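Cellulose 1,4-beta-cellobiosidase (Thermobifida fusca, PDB 4JJJ) probably hydrolyses cellulose to cellobiose as a family 48 glycosidase, this chain being the (α/α)6 catalytic part of a longer protein that also has a carbohydrate-binding module. Local coordinates at residues A[416-421]-A[467-472]; A[445-450]-A[490-495]. The protein carries 1 engineered substitution. All blocks are in the same frame, centred on the assembly; numbering follows the deposited sequence.

Contact 1. Residues A[416-421]-A[467-472]. With ZN (zinc ion), chain B; BGC (beta-D-glucopyranose), chain C.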
loop_
_atom_site.group_PDB
_atom_site.type_symbol
_atom_site.label_atom_id
_atom_site.label_comp_id
_atom_site.label_asym_id
_atom_site.label_seq_id
_atom_site.Cartn_x
_atom_site.Cartn_y
_atom_site.Cartn_z
ATOM N N GLY A 416 5.780 -5.334 9.941
ATOM C CA GLY A 416 4.595 -5.728 9.165
ATOM C C GLY A 416 4.913 -6.045 7.727
ATOM O O GLY A 416 4.319 -6.952 7.138
ATOM N N PHE A 417 5.836 -5.321 7.088
ATOM C CA PHE A 417 6.079 -5.603 5.702
ATOM C C PHE A 417 6.753 -6.948 5.504
ATOM O O PHE A 417 6.615 -7.593 4.478
ATOM C CB PHE A 417 6.958 -4.501 5.122
ATOM C CG PHE A 417 6.257 -3.256 4.705
ATOM C CD1 PHE A 417 5.135 -3.297 3.879
ATOM C CD2 PHE A 417 6.670 -2.058 5.207
ATOM C CE1 PHE A 417 4.506 -2.095 3.456
ATOM C CE2 PHE A 417 6.042 -0.912 4.819
ATOM C CZ PHE A 417 4.985 -0.931 3.951
ATOM N N GLN A 418 7.489 -7.416 6.529
ATOM C CA GLN A 418 8.125 -8.754 6.481
ATOM C C GLN A 418 7.071 -9.822 6.290
ATOM O O GLN A 418 7.161 -10.658 5.377
ATOM C CB GLN A 418 8.866 -9.133 7.735
ATOM C CG GLN A 418 10.084 -8.279 8.090
ATOM C CD GLN A 418 11.148 -8.389 7.088
ATOM O OE1 GLN A 418 11.631 -9.537 6.744
ATOM N NE2 GLN A 418 11.578 -7.249 6.536
ATOM N N VAL A 419 5.996 -9.765 7.111
ATOM C CA VAL A 419 4.910 -10.774 7.060
ATOM C C VAL A 419 4.000 -10.559 5.902
ATOM O O VAL A 419 3.472 -11.552 5.344
ATOM C CB VAL A 419 4.240 -10.926 8.416
ATOM C CG1 VAL A 419 5.168 -11.592 9.419
ATOM C CG2 VAL A 419 3.715 -9.628 8.983
ATOM N N TRP A 420 3.727 -9.356 5.504
ATOM C CA TRP A 420 2.864 -9.159 4.328
ATOM C C TRP A 420 3.512 -9.808 3.078
ATOM O O TRP A 420 2.849 -10.549 2.297
ATOM C CB TRP A 420 2.537 -7.739 4.111
ATOM C CG TRP A 420 1.478 -7.178 4.954
ATOM C CD1 TRP A 420 0.632 -7.833 5.765
ATOM C CD2 TRP A 420 1.033 -5.804 4.938
ATOM N NE1 TRP A 420 -0.254 -6.958 6.310
ATOM C CE2 TRP A 420 -0.062 -5.712 5.795
ATOM C CE3 TRP A 420 1.475 -4.670 4.251
ATOM C CZ2 TRP A 420 -0.756 -4.536 5.987
ATOM C CZ3 TRP A 420 0.782 -3.466 4.435
ATOM C CH2 TRP A 420 -0.315 -3.412 5.284
ATOM N N ASN A 421 4.828 -9.565 2.892
ATOM C CA ASN A 421 5.539 -10.213 1.783
ATOM C C ASN A 421 5.671 -11.709 1.987
ATOM O O ASN A 421 5.281 -12.528 1.116
ATOM C CB ASN A 421 6.885 -9.570 1.592
ATOM C CG ASN A 421 7.805 -10.437 0.793
ATOM O OD1 ASN A 421 7.437 -10.885 -0.233
ATOM N ND2 ASN A 421 9.092 -10.436 1.172
ATOM N N SER A 467 8.096 -5.636 16.051
ATOM C CA SER A 467 7.511 -4.411 15.629
ATOM C C SER A 467 8.492 -3.549 14.837
ATOM O O SER A 467 8.363 -3.401 13.611
ATOM C CB SER A 467 6.919 -3.638 16.833
ATOM O OG SER A 467 6.494 -2.352 16.364
ATOM N N ASP A 468 9.547 -3.054 15.468
ATOM C CA ASP A 468 10.486 -2.151 14.788
ATOM C C ASP A 468 11.781 -2.851 14.508
ATOM O O ASP A 468 12.332 -3.562 15.387
ATOM C CB ASP A 468 10.733 -0.901 15.664
ATOM C CG ASP A 468 11.424 0.219 14.947
ATOM O OD1 ASP A 468 11.102 0.543 13.762
ATOM O OD2 ASP A 468 12.262 0.859 15.654
ATOM N N LEU A 469 12.306 -2.626 13.308
ATOM C CA LEU A 469 13.520 -3.213 12.850
ATOM C C LEU A 469 14.563 -2.093 12.601
ATOM O O LEU A 469 14.201 -0.986 12.221
ATOM C CB LEU A 469 13.303 -3.929 11.544
ATOM C CG LEU A 469 12.255 -5.044 11.550
ATOM C CD1 LEU A 469 12.119 -5.664 10.224
ATOM C CD2 LEU A 469 12.547 -6.110 12.597
ATOM N N GLU A 470 15.845 -2.417 12.836
ATOM C CA GLU A 470 16.965 -1.539 12.542
ATOM C C GLU A 470 17.933 -2.246 11.595
ATOM O O GLU A 470 18.438 -3.371 11.908
ATOM C CB GLU A 470 17.747 -1.160 13.797
ATOM C CG GLU A 470 18.878 -0.137 13.527
ATOM C CD GLU A 470 18.481 1.301 13.262
ATOM O OE1 GLU A 470 17.319 1.634 13.489
ATOM O OE2 GLU A 470 19.335 2.092 12.812
ATOM N N TRP A 471 18.140 -1.649 10.431
ATOM C CA TRP A 471 18.918 -2.231 9.357
ATOM C C TRP A 471 20.336 -1.559 9.325
ATOM O O TRP A 471 20.515 -0.407 9.682
ATOM C CB TRP A 471 18.243 -1.867 8.036
ATOM C CG TRP A 471 16.929 -2.556 7.891
ATOM C CD1 TRP A 471 15.680 -2.108 8.212
ATOM C CD2 TRP A 471 16.771 -3.962 7.490
ATOM N NE1 TRP A 471 14.712 -3.134 8.056
ATOM C CE2 TRP A 471 15.368 -4.262 7.591
ATOM C CE3 TRP A 471 17.644 -4.923 7.039
ATOM C CZ2 TRP A 471 14.869 -5.519 7.318
ATOM C CZ3 TRP A 471 17.123 -6.145 6.693
ATOM C CH2 TRP A 471 15.803 -6.454 6.888
ATOM N N SER A 472 21.290 -2.328 8.846
ATOM C CA SER A 472 22.596 -1.851 8.640
ATOM C C SER A 472 23.246 -2.596 7.494
ATOM O O SER A 472 22.923 -3.731 7.221
ATOM C CB SER A 472 23.426 -1.893 9.918
ATOM O OG SER A 472 23.546 -3.199 10.409
HETATM ZN ZN ZN B . 13.368 2.377 14.950
HETATM C C2 BGC C . -1.260 1.042 8.253
HETATM C C3 BGC C . -1.424 0.501 6.835
HETATM C C4 BGC C . -0.110 0.701 6.025
HETATM C C5 BGC C . 1.139 0.234 6.814
HETATM C C6 BGC C . 2.404 0.610 6.077
HETATM C C1 BGC C . -0.027 0.479 8.934
HETATM O O2 BGC C . -2.388 0.679 9.038
HETATM O O3 BGC C . -2.550 1.189 6.237
HETATM O O4 BGC C . -0.234 -0.016 4.780
HETATM O O5 BGC C . 1.100 0.841 8.112
HETATM O O6 BGC C . 2.468 2.006 5.857
HETATM O O HOH W 1 12.029 2.952 13.071
HETATM O O HOH W 2 14.344 0.921 13.912
HETATM O O HOH W 3 12.840 2.218 14.850
HETATM O O HOH W 4 11.961 3.715 14.419
HETATM O O HOH W 5 14.745 2.748 16.722
#

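Contact 2. Residues A[445-450]-A[490-495]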
loop_
_atom_site.group_PDB
_atom_site.type_symbol
_atom_site.label_atom_id
_atom_site.label_comp_id
_atom_site.label_asym_id
_atom_site.label_seq_id
_atom_site.Cartn_x
_atom_site.Cartn_y
_atom_site.Cartn_z
ATOM N N VAL A 445 12.022 -17.997 8.334
ATOM C CA VAL A 445 11.109 -18.548 9.332
ATOM C C VAL A 445 11.786 -18.718 10.706
ATOM O O VAL A 445 11.274 -18.200 11.680
ATOM C CB VAL A 445 10.397 -19.819 8.822
ATOM C CG1 VAL A 445 9.650 -20.568 9.935
ATOM C CG2 VAL A 445 9.391 -19.463 7.738
ATOM N N PRO A 446 12.967 -19.291 10.767
ATOM C CA PRO A 446 13.621 -19.367 12.070
ATOM C C PRO A 446 13.875 -18.056 12.735
ATOM O O PRO A 446 13.745 -17.960 13.948
ATOM C CB PRO A 446 14.891 -20.161 11.815
ATOM C CG PRO A 446 14.759 -20.764 10.498
ATOM C CD PRO A 446 13.700 -20.053 9.722
ATOM N N TRP A 447 14.246 -17.056 11.954
ATOM C CA TRP A 447 14.506 -15.753 12.443
ATOM C C TRP A 447 13.255 -15.189 13.026
ATOM O O TRP A 447 13.258 -14.615 14.120
ATOM C CB TRP A 447 14.988 -14.795 11.304
ATOM C CG TRP A 447 15.090 -13.416 11.667
ATOM C CD1 TRP A 447 16.007 -12.816 12.502
ATOM C CD2 TRP A 447 14.290 -12.345 11.150
ATOM N NE1 TRP A 447 15.819 -11.468 12.540
ATOM C CE2 TRP A 447 14.755 -11.143 11.734
ATOM C CE3 TRP A 447 13.144 -12.290 10.327
ATOM C CZ2 TRP A 447 14.174 -9.903 11.506
ATOM C CZ3 TRP A 447 12.556 -11.062 10.075
ATOM C CH2 TRP A 447 13.088 -9.839 10.713
ATOM N N ALA A 448 12.141 -15.297 12.322
ATOM C CA ALA A 448 10.901 -14.780 12.856
ATOM C C ALA A 448 10.453 -15.468 14.117
ATOM O O ALA A 448 10.104 -14.816 15.104
ATOM C CB ALA A 448 9.773 -14.871 11.804
ATOM N N ILE A 449 10.487 -16.799 14.102
ATOM C CA ILE A 449 10.175 -17.618 15.287
ATOM C C ILE A 449 11.013 -17.203 16.500
ATOM O O ILE A 449 10.458 -17.056 17.616
ATOM C CB ILE A 449 10.287 -19.124 14.929
ATOM C CG1 ILE A 449 9.178 -19.487 13.935
ATOM C CG2 ILE A 449 10.214 -19.945 16.217
ATOM C CD1 ILE A 449 9.304 -20.917 13.448
ATOM N N GLN A 450 12.295 -17.008 16.270
ATOM C CA GLN A 450 13.285 -16.665 17.327
ATOM C C GLN A 450 12.985 -15.349 17.996
ATOM O O GLN A 450 13.511 -15.066 19.062
ATOM C CB GLN A 450 14.629 -16.534 16.679
ATOM C CG GLN A 450 15.310 -17.815 16.318
ATOM C CD GLN A 450 14.509 -19.102 16.568
ATOM O OE1 GLN A 450 14.118 -19.796 15.600
ATOM N NE2 GLN A 450 14.372 -19.505 17.877
ATOM N N VAL A 490 20.017 -7.039 10.166
ATOM C CA VAL A 490 18.861 -6.504 10.790
ATOM C C VAL A 490 18.825 -6.958 12.273
ATOM O O VAL A 490 19.129 -8.146 12.625
ATOM C CB VAL A 490 17.566 -6.967 10.052
ATOM C CG1 VAL A 490 17.331 -8.473 10.156
ATOM C CG2 VAL A 490 16.358 -6.317 10.671
ATOM N N GLN A 491 18.327 -6.050 13.127
ATOM C CA GLN A 491 18.044 -6.374 14.528
ATOM C C GLN A 491 16.614 -5.845 14.867
ATOM O O GLN A 491 16.156 -4.812 14.301
ATOM C CB GLN A 491 19.184 -5.893 15.503
ATOM C CG GLN A 491 19.348 -4.427 15.477
ATOM C CD GLN A 491 20.445 -3.951 16.425
ATOM O OE1 GLN A 491 20.591 -4.469 17.514
ATOM N NE2 GLN A 491 21.005 -2.817 16.050
ATOM N N VAL A 492 15.944 -6.625 15.692
ATOM C CA VAL A 492 14.618 -6.280 16.190
ATOM C C VAL A 492 14.862 -5.395 17.413
ATOM O O VAL A 492 15.521 -5.864 18.377
ATOM C CB VAL A 492 13.796 -7.521 16.551
ATOM C CG1 VAL A 492 12.426 -7.129 17.109
ATOM C CG2 VAL A 492 13.685 -8.407 15.294
ATOM N N VAL A 493 14.320 -4.189 17.395
ATOM C CA VAL A 493 14.487 -3.246 18.504
ATOM C C VAL A 493 13.219 -2.929 19.291
ATOM O O VAL A 493 13.264 -2.149 20.266
ATOM C CB VAL A 493 15.179 -1.949 18.027
ATOM C CG1 VAL A 493 16.590 -2.314 17.492
ATOM C CG2 VAL A 493 14.409 -1.225 16.999
ATOM N N SER A 494 12.042 -3.371 18.818
ATOM C CA SER A 494 10.805 -3.252 19.627
ATOM C C SER A 494 9.873 -4.357 19.228
ATOM O O SER A 494 10.024 -4.940 18.122
ATOM C CB SER A 494 10.154 -1.948 19.487
ATOM O OG SER A 494 9.443 -1.772 18.332
ATOM N N TYR A 495 8.969 -4.635 20.134
ATOM C CA TYR A 495 7.937 -5.678 20.042
ATOM C C TYR A 495 6.585 -5.073 20.313
ATOM O O TYR A 495 6.485 -3.994 20.841
ATOM C CB TYR A 495 8.236 -6.860 21.010
ATOM C CG TYR A 495 9.567 -7.492 20.732
ATOM C CD1 TYR A 495 9.686 -8.645 19.957
ATOM C CD2 TYR A 495 10.775 -6.921 21.243
ATOM C CE1 TYR A 495 10.925 -9.217 19.699
ATOM C CE2 TYR A 495 12.021 -7.500 20.959
ATOM C CZ TYR A 495 12.050 -8.673 20.184
ATOM O OH TYR A 495 13.250 -9.290 19.888
HETATM O O HOH W 6 17.668 -10.079 14.062
#

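Contact 1. Residues A[416-421]-A[467-472]
A buried glutamine amide meets the rim of a tryptophan: Gln418 NE2 lies 3.8 Å from CZ2 of Trp471, at the ring edge and near its plane. The amide is turned 40° against the indole, so the two flat groups do not stack. In this (α/α)6 catalytic domain the contact sets the first turns of helix 416-432 against a two-stranded antiparallel sheet, through strand 465-473. Gln418 alone reaches across from the helix. Its CG is anti to the carbonyl carbon, and the chain bends at chi2 (-64°), which swings the amide toward the indole. The same bend leaves the aliphatic part beside Leu469, with CG of Gln418 3.9 Å from CD1 of Leu469. Leu469 and Trp471 are two residues apart on the strand, and both start out toward the helix. The polar ends are satisfied by neighbours: Gln418 OE1 takes hydrogen bonds from Ile373 N and Trp444 NE1, and Trp471 NE1 donates to Asn412 O. Two donors on OE1 should hold the amide against rotation. Asp468 points away from the helix. In the conformer given, Asp468 OD2 is 2.0 Å from a zinc ion, although a second conformer and an overlapping water leave the site doubtful in detail. One water modelled on the zinc donates to Leu469 O at 2.6 Å, so the metal, if present, would be tied to the strand backbone. The helix also lines a glycan pocket, with Phe417 CZ 3.7 Å from C6 of a glucose unit. This unit is hydrogen-bonded to Glu51, the predicted proton donor, and to Glu40 and Trp621. Glucose O4 lies in the plane of the Trp420 ring, at its edge, 3.4 Å from CH2 of Trp420.

Contact 2. Residues A[445-450]-A[490-495]
Trp447 meets Val490 and Val492 through one corner of its indole. Its CG stands anti to the backbone N (chi1 171°), and this carries the ring from the helix toward strand 488-496. CZ2 of Trp447 is the atom nearest both valines, 3.7 Å from Val490 CG1 and 4.1 Å from Val492 CG2. Both methyls approach the ring obliquely. The two valines are set differently. Val490 has chi1 near 66°, which puts CG1 between its own backbone N and carbonyl carbon, and this is the branch that touches the indole. Val492 offers CG2 to Trp447 and keeps CG1 for Tyr495. CG1 of Val492 lies 3.4 Å above one face of the Tyr495 ring, offset toward the rim. The contact joins the last turns of helix 435-450, in the (α/α)6 domain, to a strand of a two-stranded antiparallel sheet. Past Val492 the strand has a classic beta bulge, where Val493 and Ser494 both face Asp468. A water bridges the polar side of the contact. It accepts from Trp447 NE1 at 2.8 Å, lying in the ring plane, and donates to Val490 O at 2.8 Å. An alanine in place of Trp447 has no indole, which would probably open a gap beside both valine methyls and leave the bridging water without its donor. Trp444 meets the Trp447 ring edge-to-face. His451, an iron ligand in a structure of this protein, packs its ring near the indole and is hydrogen-bonded through ND1 to Trp447 O.

How the contacts relate
From the N terminus the segments come in the order 416-421, 445-450, 467-472, 490-495, so the two contacts cross. Contact 1 closes a loop of 45 residues, much of it helix, when strand 465-473 returns to helix 416-432. Contact 2 closes one of 39 residues when strand 488-496 comes back to helix 435-450. The strands pair antiparallel, for example through a probable hydrogen bond from Glu470 N to Gln491 O. Their side chains also pack together, Leu469 against Val492 and Trp471 against Val490. Two successive helices are thereby tied to one small sheet. Trp444, itself on helix 435-450, joins the two contacts from that helix.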